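Local structure of cell division protein FtsI/penicillin binding protein 2 (Legionella pneumophila subsp. pneumophila ATCC 43290, 4ZTK) at residues Leu292-Gly295 against Gly296-Ala299; Leu226-Ala229 against Val230-Thr234; Glu69-Ser73 against Arg74-Pro78; Pro186-Ile189 against Glu190-Ile193. The protein is a penicillin-binding protein whose transpeptidase domain probably cross-links peptidoglycan stem peptides during cell division, as D,D-transpeptidases of this family do. All coordinates share one frame; numbering follows the deposited sequence.

Interaction 1 of 4, residues Leu292-Gly295 against Gly296-Ala299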
loop_
_atom_site.group_PDB
_atom_site.type_symbol
_atom_site.label_atom_id
_atom_site.label_comp_id
_atom_site.label_asym_id
_atom_site.label_seq_id
_atom_site.Cartn_x
_atom_site.Cartn_y
_atom_site.Cartn_z
ATOM N N LEU A 292 18.770 3.538 7.255
ATOM C CA LEU A 292 17.636 3.374 6.350
ATOM C C LEU A 292 16.311 3.214 7.103
ATOM O O LEU A 292 16.212 2.408 8.029
ATOM C CB LEU A 292 17.874 2.168 5.443
ATOM C CG LEU A 292 19.283 2.082 4.847
ATOM C CD1 LEU A 292 19.405 0.861 3.950
ATOM C CD2 LEU A 292 19.635 3.349 4.086
ATOM N N VAL A 293 15.296 3.974 6.696
ATOM C CA VAL A 293 14.024 4.012 7.421
ATOM C C VAL A 293 12.786 3.970 6.526
ATOM O O VAL A 293 11.661 3.937 7.025
ATOM C CB VAL A 293 13.907 5.296 8.262
ATOM C CG1 VAL A 293 15.058 5.404 9.256
ATOM C CG2 VAL A 293 13.862 6.514 7.348
ATOM N N SER A 294 12.980 3.989 5.211
ATOM C CA SER A 294 11.857 4.150 4.285
ATOM C C SER A 294 11.143 2.840 3.972
ATOM O O SER A 294 11.639 1.762 4.290
ATOM C CB SER A 294 12.339 4.780 2.981
ATOM O OG SER A 294 13.032 3.825 2.203
ATOM N N GLY A 295 9.982 2.948 3.329
ATOM C CA GLY A 295 9.211 1.785 2.923
ATOM C C GLY A 295 9.947 0.918 1.913
ATOM O O GLY A 295 9.864 -0.316 1.952
ATOM N N GLY A 296 10.673 1.559 1.004
ATOM C CA GLY A 296 11.418 0.831 -0.009
ATOM C C GLY A 296 12.592 0.068 0.573
ATOM O O GLY A 296 12.973 -0.993 0.072
ATOM N N GLU A 297 13.158 0.614 1.644
ATOM C CA GLU A 297 14.334 0.036 2.275
ATOM C C GLU A 297 13.965 -1.029 3.308
ATOM O O GLU A 297 14.684 -2.013 3.462
ATOM C CB GLU A 297 15.181 1.132 2.926
ATOM C CG GLU A 297 15.779 2.114 1.933
ATOM C CD GLU A 297 16.166 3.441 2.572
ATOM O OE1 GLU A 297 16.999 4.162 1.982
ATOM O OE2 GLU A 297 15.635 3.769 3.658
ATOM N N LEU A 298 12.848 -0.836 4.008
ATOM C CA LEU A 298 12.461 -1.753 5.084
ATOM C C LEU A 298 11.337 -2.722 4.709
ATOM O O LEU A 298 11.466 -3.931 4.899
ATOM C CB LEU A 298 12.056 -0.978 6.341
ATOM C CG LEU A 298 13.083 -0.016 6.940
ATOM C CD1 LEU A 298 12.539 0.588 8.232
ATOM C CD2 LEU A 298 14.411 -0.716 7.186
ATOM N N ALA A 299 10.235 -2.185 4.191
ATOM C CA ALA A 299 9.030 -2.978 3.965
ATOM C C ALA A 299 9.109 -3.797 2.683
ATOM O O ALA A 299 8.600 -4.919 2.622
ATOM C CB ALA A 299 7.788 -2.080 3.945
#
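The side chain of Glu-297 folds back over Ser-294 and Leu-292, the residues that lead into its own helix. At the root, Glu-297 CB lies 3.5 Å from Ser-294 OG and is also near Leu-292 CB. CG sits closer to the same hydroxyl, and the extended chain then carries CD past Leu-292, whose side chain it crosses at about a right angle. At the tip the two oxygens part company. Glu-297 OE1 goes to the aliphatic side, 3.5 Å from Leu-292 CD2, while OE2 turns to the backbone and takes the amide of Ser-294, Ser-294 N to Glu-297 OE2 measuring 3.1 Å. That bond is nearly straight (167°) and reaches OE2 on its anti side, 25° out of the carboxylate plane. In return Ser-294 OG accepts from Glu-297 N at 3.3 Å, completing a capping box at the start of helix 295-310. Ser-294 OG stands between its own backbone N and carbonyl carbon, chi1 75°, and from there also gives Glu-297 OE2 a weak bond of 3.0 Å. A further weak bond comes from Val-293 N. One turn on, Leu-298 N donates to Ser-294 O at 2.9 Å, and Leu-298 CD1 packs 3.7 Å from Val-293 O. Leu-298 continues onto Ala-261 and Phe-285, and the amide of Gly-295 is taken by Thr-251 OG1.

Interaction 2 of 4, residues Leu226-Ala229 against Val230-Thr234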
loop_
_atom_site.group_PDB
_atom_site.type_symbol
_atom_site.label_atom_id
_atom_site.label_comp_id
_atom_site.label_asym_id
_atom_site.label_seq_id
_atom_site.Cartn_x
_atom_site.Cartn_y
_atom_site.Cartn_z
ATOM N N LEU A 226 2.912 0.249 -11.660
ATOM C CA LEU A 226 3.295 -0.421 -10.421
ATOM C C LEU A 226 4.434 -1.429 -10.615
ATOM O O LEU A 226 5.250 -1.621 -9.719
ATOM C CB LEU A 226 2.089 -1.099 -9.789
ATOM C CG LEU A 226 1.115 -0.135 -9.120
ATOM C CD1 LEU A 226 -0.096 -0.887 -8.593
ATOM C CD2 LEU A 226 1.821 0.610 -7.999
ATOM N N GLU A 227 4.476 -2.081 -11.774
ATOM C CA GLU A 227 5.594 -2.966 -12.108
ATOM C C GLU A 227 6.868 -2.153 -12.290
ATOM O O GLU A 227 7.949 -2.553 -11.852
ATOM C CB GLU A 227 5.318 -3.736 -13.401
ATOM C CG GLU A 227 4.362 -4.892 -13.260
ATOM C CD GLU A 227 4.322 -5.763 -14.506
ATOM O OE1 GLU A 227 3.216 -5.988 -15.042
ATOM O OE2 GLU A 227 5.397 -6.224 -14.949
ATOM N N ASN A 228 6.726 -1.012 -12.954
ATOM C CA ASN A 228 7.847 -0.122 -13.201
ATOM C C ASN A 228 8.350 0.529 -11.921
ATOM O O ASN A 228 9.546 0.788 -11.775
ATOM C CB ASN A 228 7.454 0.950 -14.213
ATOM C CG ASN A 228 8.626 1.804 -14.630
ATOM O OD1 ASN A 228 9.588 1.307 -15.214
ATOM N ND2 ASN A 228 8.551 3.097 -14.339
ATOM N N ALA A 229 7.434 0.789 -10.991
ATOM C CA ALA A 229 7.805 1.326 -9.681
ATOM C C ALA A 229 8.701 0.353 -8.910
ATOM O O ALA A 229 9.476 0.761 -8.046
ATOM C CB ALA A 229 6.562 1.649 -8.869
ATOM N N VAL A 230 8.583 -0.935 -9.218
ATOM C CA VAL A 230 9.395 -1.950 -8.558
ATOM C C VAL A 230 10.713 -2.194 -9.300
ATOM O O VAL A 230 11.777 -2.150 -8.702
ATOM C CB VAL A 230 8.631 -3.279 -8.384
ATOM C CG1 VAL A 230 9.587 -4.391 -7.932
ATOM C CG2 VAL A 230 7.487 -3.113 -7.374
ATOM N N THR A 231 10.646 -2.439 -10.602
ATOM C CA THR A 231 11.862 -2.740 -11.351
ATOM C C THR A 231 12.760 -1.511 -11.504
ATOM O O THR A 231 13.982 -1.632 -11.550
ATOM C CB THR A 231 11.554 -3.323 -12.744
ATOM O OG1 THR A 231 11.102 -2.284 -13.618
ATOM C CG2 THR A 231 10.489 -4.394 -12.647
ATOM N N ASN A 232 12.157 -0.328 -11.573
ATOM C CA ASN A 232 12.921 0.889 -11.840
ATOM C C ASN A 232 12.592 2.068 -10.931
ATOM O O ASN A 232 12.703 3.219 -11.343
ATOM C CB ASN A 232 12.741 1.306 -13.303
ATOM C CG ASN A 232 13.150 0.211 -14.276
ATOM O OD1 ASN A 232 12.316 -0.353 -14.985
ATOM N ND2 ASN A 232 14.441 -0.095 -14.311
ATOM N N GLY A 233 12.191 1.789 -9.697
ATOM C CA GLY A 233 11.823 2.850 -8.778
ATOM C C GLY A 233 12.161 2.533 -7.338
ATOM O O GLY A 233 13.051 1.734 -7.063
ATOM N N THR A 234 11.429 3.154 -6.416
ATOM C CA THR A 234 11.679 3.008 -4.990
ATOM C C THR A 234 11.423 1.591 -4.482
ATOM O O THR A 234 11.864 1.239 -3.392
ATOM C CB THR A 234 10.792 3.964 -4.167
ATOM O OG1 THR A 234 9.420 3.751 -4.516
ATOM C CG2 THR A 234 11.171 5.425 -4.427
#
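Ala-229, Val-230 and Asn-228 lie in the last turn of helix 216-231, where it runs into the loop at Gly-233. Val-230 lies back over the preceding turn: with CG2 anti to its carbonyl carbon, Val-230 CG2 comes 3.6 Å from Leu-226 O, while CB lies over Glu-227 O. The amide of Val-230 is shared between two successive carbonyls, with a weak bond to Leu-226 O and one of 3.2 Å from Val-230 N to Glu-227 O, the latter arriving well above the carbonyl plane. Glu-227 O is gripped a second time, and far more directly, by Thr-231 N at 3.0 Å; this bond is almost straight (173°) and lies in the carbonyl plane. Asn-228 O closes the turn by accepting from Asn-232 N at 2.8 Å, just where Asn-232 leaves helical geometry. The Asn-228 and Asn-232 side chains cross at about a right angle. Past the helix, Gly-233 CA passes 3.2 Å from Ala-229 O. Thr-234 OG1 is hydrogen-bonded to Thr-249 OG1 of strand 246-253. Val-230 packs on Phe-263 and Leu-226 on Ala-246 and Lys-248, placing this helix end against strand 246-253, outermost on this side of the five-stranded sheet, and its neighbour 259-267.

Interaction 3 of 4, residues Glu69-Ser73 against Arg74-Pro78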
loop_
_atom_site.group_PDB
_atom_site.type_symbol
_atom_site.label_atom_id
_atom_site.label_comp_id
_atom_site.label_asym_id
_atom_site.label_seq_id
_atom_site.Cartn_x
_atom_site.Cartn_y
_atom_site.Cartn_z
ATOM N N GLU A 69 -1.899 -0.756 20.528
ATOM C CA GLU A 69 -3.131 -1.206 19.904
ATOM C C GLU A 69 -2.769 -2.156 18.777
ATOM O O GLU A 69 -1.808 -1.924 18.046
ATOM C CB GLU A 69 -3.931 -0.029 19.351
ATOM C CG GLU A 69 -5.169 -0.453 18.576
ATOM C CD GLU A 69 -5.903 0.716 17.957
ATOM O OE1 GLU A 69 -7.013 0.506 17.420
ATOM O OE2 GLU A 69 -5.370 1.845 18.006
ATOM N N SER A 70 -3.529 -3.236 18.646
ATOM C CA SER A 70 -3.293 -4.189 17.578
ATOM C C SER A 70 -3.492 -3.546 16.208
ATOM O O SER A 70 -4.357 -2.689 16.034
ATOM C CB SER A 70 -4.227 -5.388 17.719
ATOM O OG SER A 70 -4.168 -6.196 16.558
ATOM N N TRP A 71 -2.695 -3.976 15.234
ATOM C CA TRP A 71 -2.876 -3.545 13.855
ATOM C C TRP A 71 -4.165 -4.098 13.251
ATOM O O TRP A 71 -4.517 -3.759 12.125
ATOM C CB TRP A 71 -1.683 -3.961 12.993
ATOM C CG TRP A 71 -0.462 -3.150 13.247
ATOM C CD1 TRP A 71 0.612 -3.497 14.014
ATOM C CD2 TRP A 71 -0.187 -1.842 12.736
ATOM N NE1 TRP A 71 1.542 -2.486 14.008
ATOM C CE2 TRP A 71 1.076 -1.459 13.231
ATOM C CE3 TRP A 71 -0.885 -0.957 11.907
ATOM C CZ2 TRP A 71 1.655 -0.230 12.923
ATOM C CZ3 TRP A 71 -0.310 0.264 11.602
ATOM C CH2 TRP A 71 0.949 0.616 12.109
ATOM N N LYS A 72 -4.858 -4.960 13.990
ATOM C CA LYS A 72 -6.154 -5.454 13.548
ATOM C C LYS A 72 -7.160 -4.309 13.504
ATOM O O LYS A 72 -8.105 -4.337 12.716
ATOM C CB LYS A 72 -6.673 -6.557 14.476
ATOM C CG LYS A 72 -5.882 -7.862 14.448
ATOM C CD LYS A 72 -6.761 -9.030 14.891
ATOM C CE LYS A 72 -5.966 -10.314 15.090
ATOM N NZ LYS A 72 -5.300 -10.361 16.423
ATOM N N SER A 73 -6.951 -3.299 14.345
ATOM C CA SER A 73 -7.884 -2.176 14.420
ATOM C C SER A 73 -7.240 -0.794 14.241
ATOM O O SER A 73 -7.944 0.197 14.034
ATOM C CB SER A 73 -8.659 -2.222 15.739
ATOM O OG SER A 73 -7.780 -2.242 16.851
ATOM N N ARG A 74 -5.913 -0.731 14.310
ATOM C CA ARG A 74 -5.192 0.548 14.303
ATOM C C ARG A 74 -5.434 1.403 13.051
ATOM O O ARG A 74 -5.389 0.910 11.925
ATOM C CB ARG A 74 -3.692 0.310 14.510
ATOM C CG ARG A 74 -2.841 1.565 14.548
ATOM C CD ARG A 74 -1.476 1.246 15.140
ATOM N NE ARG A 74 -0.531 2.350 15.005
ATOM C CZ ARG A 74 0.714 2.325 15.469
ATOM N NH1 ARG A 74 1.166 1.251 16.103
ATOM N NH2 ARG A 74 1.508 3.374 15.302
ATOM N N ILE A 75 -5.684 2.690 13.266
ATOM C CA ILE A 75 -5.954 3.623 12.179
ATOM C C ILE A 75 -4.708 4.430 11.845
ATOM O O ILE A 75 -4.075 5.004 12.727
ATOM C CB ILE A 75 -7.088 4.604 12.544
ATOM C CG1 ILE A 75 -8.393 3.846 12.805
ATOM C CG2 ILE A 75 -7.275 5.648 11.440
ATOM C CD1 ILE A 75 -9.565 4.750 13.161
ATOM N N PHE A 76 -4.362 4.478 10.565
ATOM C CA PHE A 76 -3.170 5.196 10.145
ATOM C C PHE A 76 -3.368 5.858 8.788
ATOM O O PHE A 76 -4.403 5.690 8.145
ATOM C CB PHE A 76 -1.948 4.262 10.134
ATOM C CG PHE A 76 -2.059 3.111 9.165
ATOM C CD1 PHE A 76 -2.821 1.994 9.472
ATOM C CD2 PHE A 76 -1.387 3.139 7.954
ATOM C CE1 PHE A 76 -2.922 0.938 8.585
ATOM C CE2 PHE A 76 -1.485 2.082 7.062
ATOM C CZ PHE A 76 -2.253 0.981 7.380
ATOM N N SER A 77 -2.379 6.636 8.373
ATOM C CA SER A 77 -2.401 7.268 7.065
ATOM C C SER A 77 -1.614 6.401 6.087
ATOM O O SER A 77 -0.593 5.825 6.458
ATOM C CB SER A 77 -1.809 8.674 7.154
ATOM O OG SER A 77 -1.442 9.143 5.871
ATOM N N PRO A 78 -2.102 6.285 4.841
ATOM C CA PRO A 78 -1.486 5.393 3.855
ATOM C C PRO A 78 -0.253 6.007 3.205
ATOM O O PRO A 78 0.526 5.287 2.577
ATOM C CB PRO A 78 -2.593 5.220 2.815
ATOM C CG PRO A 78 -3.325 6.527 2.859
ATOM C CD PRO A 78 -3.315 6.932 4.313
HETATM O O HOH W 1 -6.510 3.732 15.886
HETATM O O HOH W 2 -4.934 -1.501 11.003
#
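Arg-74 leaves the backbone with CG anti to its N (chi1 -179°) and stays extended to NE, while Trp-71 has CG beside its own N; together these lay the two side chains alongside each other, pointing the same way. The result is a cation-pi stack in the loop between strand 56-63 and helix 83-92, with Trp-71 lying inside an ST turn in which Ser-70 OG accepts from Lys-72 N. Arg-74 CD sits over the six-membered ring of Trp-71, a CH-pi contact 3.8 Å from the centroid, and the guanidinium lies off-centre, its plane only 8° from that of the indole. Glu-281 holds the far end of Arg-74 in a salt bridge, and Ser-43 bonds to Trp-71 NE1, so both flat groups are tied at their polar ends. Across the indole edge comes a T-shaped pair: Trp-71 presents its edge to the face of Phe-76, planes at 80°, with Trp-71 CZ3 3.7 Å from Phe-76 CD1. The Glu-69 carboxylate lies near the Arg-74 backbone, Glu-69 OE1 3.5 Å from Arg-74 N. Ser-73 OG donates to the anti lone pair of Glu-69 OE1 at 2.9 Å, and a water bridges Glu-69 OE2 to Ile-75 N, its oxygen 2.9 Å from that nitrogen.

Interaction 4 of 4, residues Pro186-Ile189 against Glu190-Ile193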
loop_
_atom_site.group_PDB
_atom_site.type_symbol
_atom_site.label_atom_id
_atom_site.label_comp_id
_atom_site.label_asym_id
_atom_site.label_seq_id
_atom_site.Cartn_x
_atom_site.Cartn_y
_atom_site.Cartn_z
ATOM N N PRO A 186 -7.837 8.305 6.630
ATOM C CA PRO A 186 -7.710 7.217 7.606
ATOM C C PRO A 186 -7.893 5.848 6.950
ATOM O O PRO A 186 -8.909 5.613 6.294
ATOM C CB PRO A 186 -8.862 7.489 8.577
ATOM C CG PRO A 186 -9.901 8.169 7.738
ATOM C CD PRO A 186 -9.147 8.980 6.713
ATOM N N VAL A 187 -6.909 4.967 7.108
ATOM C CA VAL A 187 -7.035 3.591 6.640
ATOM C C VAL A 187 -6.703 2.608 7.759
ATOM O O VAL A 187 -6.152 2.983 8.792
ATOM C CB VAL A 187 -6.130 3.292 5.406
ATOM C CG1 VAL A 187 -6.458 4.224 4.249
ATOM C CG2 VAL A 187 -4.645 3.378 5.770
ATOM N N THR A 188 -7.072 1.351 7.555
ATOM C CA THR A 188 -6.591 0.266 8.393
ATOM C C THR A 188 -5.837 -0.683 7.479
ATOM O O THR A 188 -5.859 -0.516 6.258
ATOM C CB THR A 188 -7.744 -0.501 9.070
ATOM O OG1 THR A 188 -8.599 -1.061 8.067
ATOM C CG2 THR A 188 -8.557 0.422 9.974
ATOM N N ILE A 189 -5.158 -1.664 8.059
ATOM C CA ILE A 189 -4.469 -2.673 7.264
ATOM C C ILE A 189 -5.478 -3.350 6.340
ATOM O O ILE A 189 -5.236 -3.505 5.145
ATOM C CB ILE A 189 -3.792 -3.737 8.155
ATOM C CG1 ILE A 189 -2.674 -3.103 8.982
ATOM C CG2 ILE A 189 -3.240 -4.863 7.310
ATOM C CD1 ILE A 189 -1.589 -2.471 8.136
ATOM N N GLU A 190 -6.626 -3.714 6.905
ATOM C CA GLU A 190 -7.694 -4.371 6.154
ATOM C C GLU A 190 -8.247 -3.533 4.995
ATOM O O GLU A 190 -8.434 -4.042 3.891
ATOM C CB GLU A 190 -8.837 -4.774 7.090
ATOM C CG GLU A 190 -9.947 -5.565 6.404
ATOM C CD GLU A 190 -10.994 -6.091 7.379
ATOM O OE1 GLU A 190 -11.530 -7.195 7.141
ATOM O OE2 GLU A 190 -11.283 -5.401 8.379
ATOM N N SER A 191 -8.521 -2.257 5.238
ATOM C CA SER A 191 -9.128 -1.438 4.193
ATOM C C SER A 191 -8.112 -1.141 3.098
ATOM O O SER A 191 -8.446 -1.138 1.914
ATOM C CB SER A 191 -9.716 -0.143 4.764
ATOM O OG SER A 191 -8.703 0.809 5.051
ATOM N N LEU A 192 -6.862 -0.916 3.492
ATOM C CA LEU A 192 -5.822 -0.578 2.526
ATOM C C LEU A 192 -5.501 -1.743 1.587
ATOM O O LEU A 192 -5.394 -1.559 0.372
ATOM C CB LEU A 192 -4.555 -0.080 3.230
ATOM C CG LEU A 192 -3.442 0.427 2.303
ATOM C CD1 LEU A 192 -3.949 1.539 1.367
ATOM C CD2 LEU A 192 -2.228 0.905 3.103
ATOM N N ILE A 193 -5.362 -2.944 2.142
ATOM C CA ILE A 193 -5.045 -4.098 1.311
ATOM C C ILE A 193 -6.229 -4.461 0.409
ATOM O O ILE A 193 -6.048 -4.965 -0.704
ATOM C CB ILE A 193 -4.551 -5.317 2.146
ATOM C CG1 ILE A 193 -3.869 -6.350 1.240
ATOM C CG2 ILE A 193 -5.694 -5.943 2.942
ATOM C CD1 ILE A 193 -3.248 -7.530 1.991
#
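Thr-188 and Ser-191 exchange backbone and side-chain bonds in both directions, the reciprocal pattern of a capping box. Thr-188 N donates to Ser-191 OG at 3.0 Å, close to straight at 170°, and Ser-191 N answers by donating to Thr-188 OG1 at 3.1 Å. Both hydroxyls take similar torsions near +60° (chi1 60° for Thr-188, 77° for Ser-191), which turns each oxygen toward the other residue's amide. Behind the box the helix begins regularly: Leu-192 N reaches Thr-188 O at 3.0 Å, and Ile-193 N reaches Ile-189 O at 3.1 Å. Val-187 flanks the cap, Val-187 CB 3.6 Å from Ser-191 OG and Val-187 CG2 4.3 Å from Leu-192 CB. Further out, Ile-189 and Ile-193 pack on strands 43-49 and 274-281, seating the start of helix 189-200 on the central sheet of the transpeptidase fold. Glu-190 OE1 accepts from the amide of Asp-16. With Thr-188 as N-cap, the Ser-191 amide in the first turn, which has no earlier helical carbonyl to use, is satisfied by a threonine oxygen, while the serine hydroxyl holds the chain that enters the helix.

In the fold
Interactions 3 and 4 touch, their centres 8 Å apart: Phe-76 O and Val-187 N are 2.8 Å apart, a probable hydrogen bond, and Phe-76 CE1 packs 3.5 Å from Ile-189 N. Interaction 2 lies on the opposite side of the chain's centre from both, its centre 26 Å from that of interaction 3. Interactions 1 and 2 come within about 3 Å at their nearest atoms without touching. The side chains of Ser-294 and Thr-234 each lie about 4 Å from bound NHE (2-[N-cyclohexylamino]ethane sulfonic acid), probably from the crystallisation liquor, though such molecules often mark pockets. Leu-226 of interaction 2 also packs on Lys-248, consistent with a place beside the SxxK and KTG-type motifs of the presumed active site.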